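Local structure of possible prolidase (Bifidobacterium longum NCC2705, 2P9B) at residues Q223-C233 / R254-D262. The protein probably hydrolyses carbon-nitrogen bonds other than peptide bonds, as a putative amidohydrolase-family enzyme with a TIM-barrel-type catalytic domain. Sequence-based numbering, arbitrary orientation.
Sequences QMSVEQMRAIC and RRSLLAGVD
Two successive outer helices of the amidohydrolase barrel pack here, Ala-259 of helix 250-259 pressing against Met-229 and Arg-230 of helix 226-238. The axes of segments 226-233 and 254-259 approach to 8.3 Å at a signed crossing angle of -40°, and the absence of a side chain beyond CB at Ala-259 fits this closeness: its CB lies 3.4 Å from Met-229 CB, tighter than usual. Met-229, a selenomethionine, then bends at chi3, which carries CE to 3.6 Å from Arg-255 CB, while its SE lies beside Ser-256 OG, itself hydrogen-bonded to Gly-252 O one turn back. Val-226 also packs on Arg-255, CG2 against CB and CG, while CG1 meets Leu-258 CB at 4.1 Å. Extended from CG to NE, Arg-255 reaches past the start of the first helix, where NH1 donates to Met-224 O (3.0 Å, 154° at the hydrogen); the oxygen lies in the guanidinium plane, but the donor stands 46° above the carbonyl plane. Arg-255 NE forms a salt bridge with Glu-251. Just beyond Met-224, Ser-225 and Gln-228 close a capping box: Gln-228 N donates to Ser-225 OG at 3.0 Å and Ser-225 N to Gln-228 OE1. A Schellman motif ends the second helix at Gly-260, and Cys-233 SG lies 3.8 Å from Val-261 CG2 past that turn. Underneath, Met-229 rests on Ile-204 of strand 202-205, while Leu-258 touches Met-277 of helix 272-279 and Ala-231 meets helix 184-196.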
ATOM      1  N   GLN A 223       6.184 -21.285 -15.977  1.00 31.70           N
ATOM      2  CA  GLN A 223       5.857 -20.410 -14.850  1.00 31.92           C
ATOM      3  C   GLN A 223       7.083 -20.138 -13.993  1.00 29.00           C
ATOM      4  O   GLN A 223       8.056 -20.888 -14.033  1.00 29.05           O
ATOM      5  CB  GLN A 223       4.784 -21.045 -13.968  1.00 35.48           C
ATOM      6  CG  GLN A 223       3.490 -21.360 -14.679  1.00 40.13           C
ATOM      7  CD  GLN A 223       2.475 -21.985 -13.750  1.00 42.56           C
ATOM      8  OE1 GLN A 223       2.018 -21.354 -12.795  1.00 45.19           O
ATOM      9  NE2 GLN A 223       2.121 -23.239 -14.019  1.00 44.21           N
HETATM   10  N   MSE A 224       7.025 -19.071 -13.205  1.00 26.82           N
HETATM   11  CA  MSE A 224       8.137 -18.701 -12.340  1.00 24.30           C
HETATM   12  C   MSE A 224       8.441 -19.844 -11.382  1.00 21.12           C
HETATM   13  O   MSE A 224       7.548 -20.355 -10.700  1.00 18.98           O
HETATM   14  CB  MSE A 224       7.784 -17.443 -11.548  1.00 29.60           C
HETATM   15  CG  MSE A 224       8.987 -16.680 -10.997  1.00 34.52           C
HETATM   16 SE   MSE A 224      10.087 -15.872 -12.388  1.00 42.51          SE
HETATM   17  CE  MSE A 224       9.029 -14.243 -12.609  1.00 36.58           C
ATOM     18  N   SER A 225       9.710 -20.237 -11.330  1.00 19.85           N
ATOM     19  CA  SER A 225      10.134 -21.327 -10.461  1.00 18.23           C
ATOM     20  C   SER A 225      10.617 -20.830  -9.104  1.00 17.82           C
ATOM     21  O   SER A 225      10.931 -19.653  -8.932  1.00 17.87           O
ATOM     22  CB  SER A 225      11.260 -22.114 -11.130  1.00 18.75           C
ATOM     23  OG  SER A 225      12.434 -21.325 -11.218  1.00 17.23           O
ATOM     24  N   VAL A 226      10.676 -21.742  -8.139  1.00 17.89           N
ATOM     25  CA  VAL A 226      11.158 -21.397  -6.809  1.00 17.93           C
ATOM     26  C   VAL A 226      12.623 -20.994  -6.940  1.00 17.95           C
ATOM     27  O   VAL A 226      13.078 -20.061  -6.284  1.00 16.07           O
ATOM     28  CB  VAL A 226      11.059 -22.597  -5.838  1.00 17.88           C
ATOM     29  CG1 VAL A 226      11.691 -22.245  -4.501  1.00 17.26           C
ATOM     30  CG2 VAL A 226       9.607 -22.985  -5.647  1.00 19.80           C
ATOM     31  N   GLU A 227      13.352 -21.697  -7.803  1.00 18.51           N
ATOM     32  CA  GLU A 227      14.768 -21.419  -8.015  1.00 21.03           C
ATOM     33  C   GLU A 227      15.003 -20.002  -8.522  1.00 18.95           C
ATOM     34  O   GLU A 227      15.953 -19.337  -8.109  1.00 18.81           O
ATOM     35  CB  GLU A 227      15.371 -22.419  -9.007  1.00 25.71           C
ATOM     36  CG  GLU A 227      15.336 -23.872  -8.540  1.00 32.50           C
ATOM     37  CD  GLU A 227      14.133 -24.643  -9.069  1.00 35.46           C
ATOM     38  OE1 GLU A 227      12.983 -24.233  -8.809  1.00 33.36           O
ATOM     39  OE2 GLU A 227      14.345 -25.670  -9.748  1.00 40.16           O
ATOM     40  N   GLN A 228      14.146 -19.551  -9.431  1.00 18.06           N
ATOM     41  CA  GLN A 228      14.259 -18.205  -9.981  1.00 17.16           C
ATOM     42  C   GLN A 228      14.007 -17.159  -8.904  1.00 16.43           C
ATOM     43  O   GLN A 228      14.773 -16.210  -8.753  1.00 15.84           O
ATOM     44  CB  GLN A 228      13.240 -17.994 -11.100  1.00 17.17           C
ATOM     45  CG  GLN A 228      13.627 -18.573 -12.441  1.00 17.73           C
ATOM     46  CD  GLN A 228      12.505 -18.442 -13.447  1.00 18.13           C
ATOM     47  OE1 GLN A 228      11.434 -19.026 -13.275  1.00 19.02           O
ATOM     48  NE2 GLN A 228      12.737 -17.663 -14.497  1.00 17.31           N
HETATM   49  N   MSE A 229      12.918 -17.332  -8.163  1.00 15.70           N
HETATM   50  CA  MSE A 229      12.563 -16.376  -7.123  1.00 15.93           C
HETATM   51  C   MSE A 229      13.486 -16.422  -5.914  1.00 15.33           C
HETATM   52  O   MSE A 229      13.646 -15.421  -5.215  1.00 15.90           O
HETATM   53  CB  MSE A 229      11.102 -16.570  -6.687  1.00 16.88           C
HETATM   54  CG  MSE A 229      10.084 -16.268  -7.798  1.00 18.55           C
HETATM   55 SE   MSE A 229       8.245 -16.221  -7.269  1.00 25.07          SE
HETATM   56  CE  MSE A 229       7.933 -18.084  -7.190  1.00 19.64           C
ATOM     57  N   ARG A 230      14.088 -17.581  -5.656  1.00 16.91           N
ATOM     58  CA  ARG A 230      14.994 -17.694  -4.525  1.00 18.41           C
ATOM     59  C   ARG A 230      16.230 -16.852  -4.822  1.00 16.87           C
ATOM     60  O   ARG A 230      16.794 -16.219  -3.927  1.00 17.67           O
ATOM     61  CB  ARG A 230      15.410 -19.154  -4.287  1.00 21.41           C
ATOM     62  CG  ARG A 230      16.342 -19.312  -3.091  1.00 27.54           C
ATOM     63  CD  ARG A 230      16.892 -20.726  -2.909  1.00 32.13           C
ATOM     64  NE  ARG A 230      15.897 -21.700  -2.454  1.00 36.36           N
ATOM     65  CZ  ARG A 230      15.217 -22.514  -3.257  1.00 39.17           C
ATOM     66  NH1 ARG A 230      15.418 -22.483  -4.568  1.00 40.35           N
ATOM     67  NH2 ARG A 230      14.347 -23.377  -2.747  1.00 40.50           N
ATOM     68  N   ALA A 231      16.645 -16.840  -6.084  1.00 16.57           N
ATOM     69  CA  ALA A 231      17.814 -16.064  -6.487  1.00 15.99           C
ATOM     70  C   ALA A 231      17.501 -14.574  -6.380  1.00 16.17           C
ATOM     71  O   ALA A 231      18.338 -13.781  -5.952  1.00 15.95           O
ATOM     72  CB  ALA A 231      18.220 -16.422  -7.919  1.00 16.32           C
ATOM     73  N   ILE A 232      16.285 -14.202  -6.771  1.00 15.14           N
ATOM     74  CA  ILE A 232      15.857 -12.806  -6.705  1.00 14.69           C
ATOM     75  C   ILE A 232      15.789 -12.347  -5.250  1.00 14.09           C
ATOM     76  O   ILE A 232      16.287 -11.279  -4.904  1.00 13.97           O
ATOM     77  CB  ILE A 232      14.471 -12.625  -7.360  1.00 14.83           C
ATOM     78  CG1 ILE A 232      14.580 -12.863  -8.871  1.00 15.19           C
ATOM     79  CG2 ILE A 232      13.931 -11.227  -7.088  1.00 15.79           C
ATOM     80  CD1 ILE A 232      13.238 -12.907  -9.586  1.00 14.60           C
ATOM     81  N   CYS A 233      15.182 -13.162  -4.395  1.00 14.23           N
ATOM     82  CA  CYS A 233      15.059 -12.808  -2.987  1.00 14.50           C
ATOM     83  C   CYS A 233      16.404 -12.747  -2.274  1.00 14.62           C
ATOM     84  O   CYS A 233      16.639 -11.851  -1.472  1.00 14.51           O
ATOM     85  CB  CYS A 233      14.137 -13.793  -2.274  1.00 15.79           C
ATOM     86  SG  CYS A 233      12.417 -13.602  -2.757  1.00 14.50           S
ATOM     87  N   ARG A 254       2.690 -20.738  -2.796  1.00 15.26           N
ATOM     88  CA  ARG A 254       3.609 -21.693  -2.184  1.00 16.97           C
ATOM     89  C   ARG A 254       5.045 -21.480  -2.651  1.00 15.04           C
ATOM     90  O   ARG A 254       5.962 -21.400  -1.834  1.00 15.64           O
ATOM     91  CB  ARG A 254       3.168 -23.127  -2.496  1.00 19.46           C
ATOM     92  CG  ARG A 254       3.931 -24.196  -1.730  1.00 25.83           C
ATOM     93  CD  ARG A 254       3.221 -25.535  -1.832  1.00 29.19           C
ATOM     94  NE  ARG A 254       3.851 -26.563  -1.008  1.00 34.69           N
ATOM     95  CZ  ARG A 254       4.997 -27.171  -1.305  1.00 36.89           C
ATOM     96  NH1 ARG A 254       5.651 -26.860  -2.418  1.00 36.62           N
ATOM     97  NH2 ARG A 254       5.486 -28.094  -0.486  1.00 38.36           N
ATOM     98  N   ARG A 255       5.240 -21.389  -3.963  1.00 14.71           N
ATOM     99  CA  ARG A 255       6.576 -21.191  -4.515  1.00 14.35           C
ATOM    100  C   ARG A 255       7.185 -19.876  -4.060  1.00 13.29           C
ATOM    101  O   ARG A 255       8.377 -19.811  -3.750  1.00 14.65           O
ATOM    102  CB  ARG A 255       6.542 -21.222  -6.042  1.00 15.40           C
ATOM    103  CG  ARG A 255       6.154 -22.561  -6.634  1.00 16.60           C
ATOM    104  CD  ARG A 255       6.296 -22.540  -8.144  1.00 17.72           C
ATOM    105  NE  ARG A 255       5.838 -23.787  -8.752  1.00 19.24           N
ATOM    106  CZ  ARG A 255       5.967 -24.076 -10.044  1.00 21.97           C
ATOM    107  NH1 ARG A 255       6.541 -23.205 -10.866  1.00 20.39           N
ATOM    108  NH2 ARG A 255       5.523 -25.235 -10.515  1.00 23.26           N
ATOM    109  N   SER A 256       6.368 -18.827  -4.027  1.00 13.75           N
ATOM    110  CA  SER A 256       6.847 -17.511  -3.614  1.00 13.38           C
ATOM    111  C   SER A 256       7.324 -17.545  -2.167  1.00 14.18           C
ATOM    112  O   SER A 256       8.390 -17.027  -1.846  1.00 14.55           O
ATOM    113  CB  SER A 256       5.732 -16.471  -3.755  1.00 11.72           C
ATOM    114  OG  SER A 256       5.354 -16.309  -5.113  1.00 13.14           O
ATOM    115  N   LEU A 257       6.521 -18.156  -1.300  1.00 14.50           N
ATOM    116  CA  LEU A 257       6.860 -18.255   0.111  1.00 14.27           C
ATOM    117  C   LEU A 257       8.123 -19.085   0.313  1.00 14.52           C
ATOM    118  O   LEU A 257       8.980 -18.732   1.120  1.00 15.63           O
ATOM    119  CB  LEU A 257       5.688 -18.860   0.893  1.00 14.92           C
ATOM    120  CG  LEU A 257       4.450 -17.959   1.016  1.00 16.30           C
ATOM    121  CD1 LEU A 257       3.323 -18.699   1.720  1.00 16.25           C
ATOM    122  CD2 LEU A 257       4.822 -16.699   1.786  1.00 15.84           C
ATOM    123  N   LEU A 258       8.240 -20.184  -0.428  1.00 16.04           N
ATOM    124  CA  LEU A 258       9.414 -21.041  -0.318  1.00 17.50           C
ATOM    125  C   LEU A 258      10.671 -20.267  -0.715  1.00 17.14           C
ATOM    126  O   LEU A 258      11.717 -20.402  -0.086  1.00 17.87           O
ATOM    127  CB  LEU A 258       9.262 -22.282  -1.212  1.00 19.47           C
ATOM    128  CG  LEU A 258       8.323 -23.392  -0.728  1.00 22.22           C
ATOM    129  CD1 LEU A 258       8.042 -24.370  -1.858  1.00 24.65           C
ATOM    130  CD2 LEU A 258       8.955 -24.112   0.454  1.00 24.50           C
ATOM    131  N   ALA A 259      10.553 -19.437  -1.747  1.00 17.62           N
ATOM    132  CA  ALA A 259      11.681 -18.642  -2.225  1.00 16.07           C
ATOM    133  C   ALA A 259      12.103 -17.565  -1.229  1.00 16.47           C
ATOM    134  O   ALA A 259      13.244 -17.101  -1.256  1.00 17.36           O
ATOM    135  CB  ALA A 259      11.338 -18.003  -3.567  1.00 16.75           C
ATOM    136  N   GLY A 260      11.182 -17.152  -0.362  1.00 14.56           N
ATOM    137  CA  GLY A 260      11.512 -16.135   0.621  1.00 14.05           C
ATOM    138  C   GLY A 260      10.916 -14.761   0.347  1.00 13.15           C
ATOM    139  O   GLY A 260      11.403 -13.757   0.865  1.00 14.87           O
ATOM    140  N   VAL A 261       9.867 -14.719  -0.468  1.00 13.05           N
ATOM    141  CA  VAL A 261       9.191 -13.468  -0.803  1.00 12.70           C
ATOM    142  C   VAL A 261       8.594 -12.865   0.462  1.00 13.12           C
ATOM    143  O   VAL A 261       7.962 -13.561   1.259  1.00 15.68           O
ATOM    144  CB  VAL A 261       8.069 -13.709  -1.851  1.00 12.95           C
ATOM    145  CG1 VAL A 261       7.221 -12.460  -2.030  1.00 14.49           C
ATOM    146  CG2 VAL A 261       8.684 -14.099  -3.173  1.00 13.97           C
ATOM    147  N   ASP A 262       8.788 -11.563   0.637  1.00 11.40           N
ATOM    148  CA  ASP A 262       8.295 -10.862   1.818  1.00 11.79           C
ATOM    149  C   ASP A 262       6.805 -10.545   1.833  1.00 12.08           C
ATOM    150  O   ASP A 262       6.183 -10.544   2.896  1.00 13.38           O
ATOM    151  CB  ASP A 262       9.118  -9.602   1.991  1.00 11.42           C
ATOM    152  CG  ASP A 262      10.592  -9.912   2.023  1.00 13.84           C
ATOM    153  OD1 ASP A 262      11.053 -10.454   3.051  1.00 14.88           O
ATOM    154  OD2 ASP A 262      11.279  -9.649   1.015  1.00 13.94           O
TER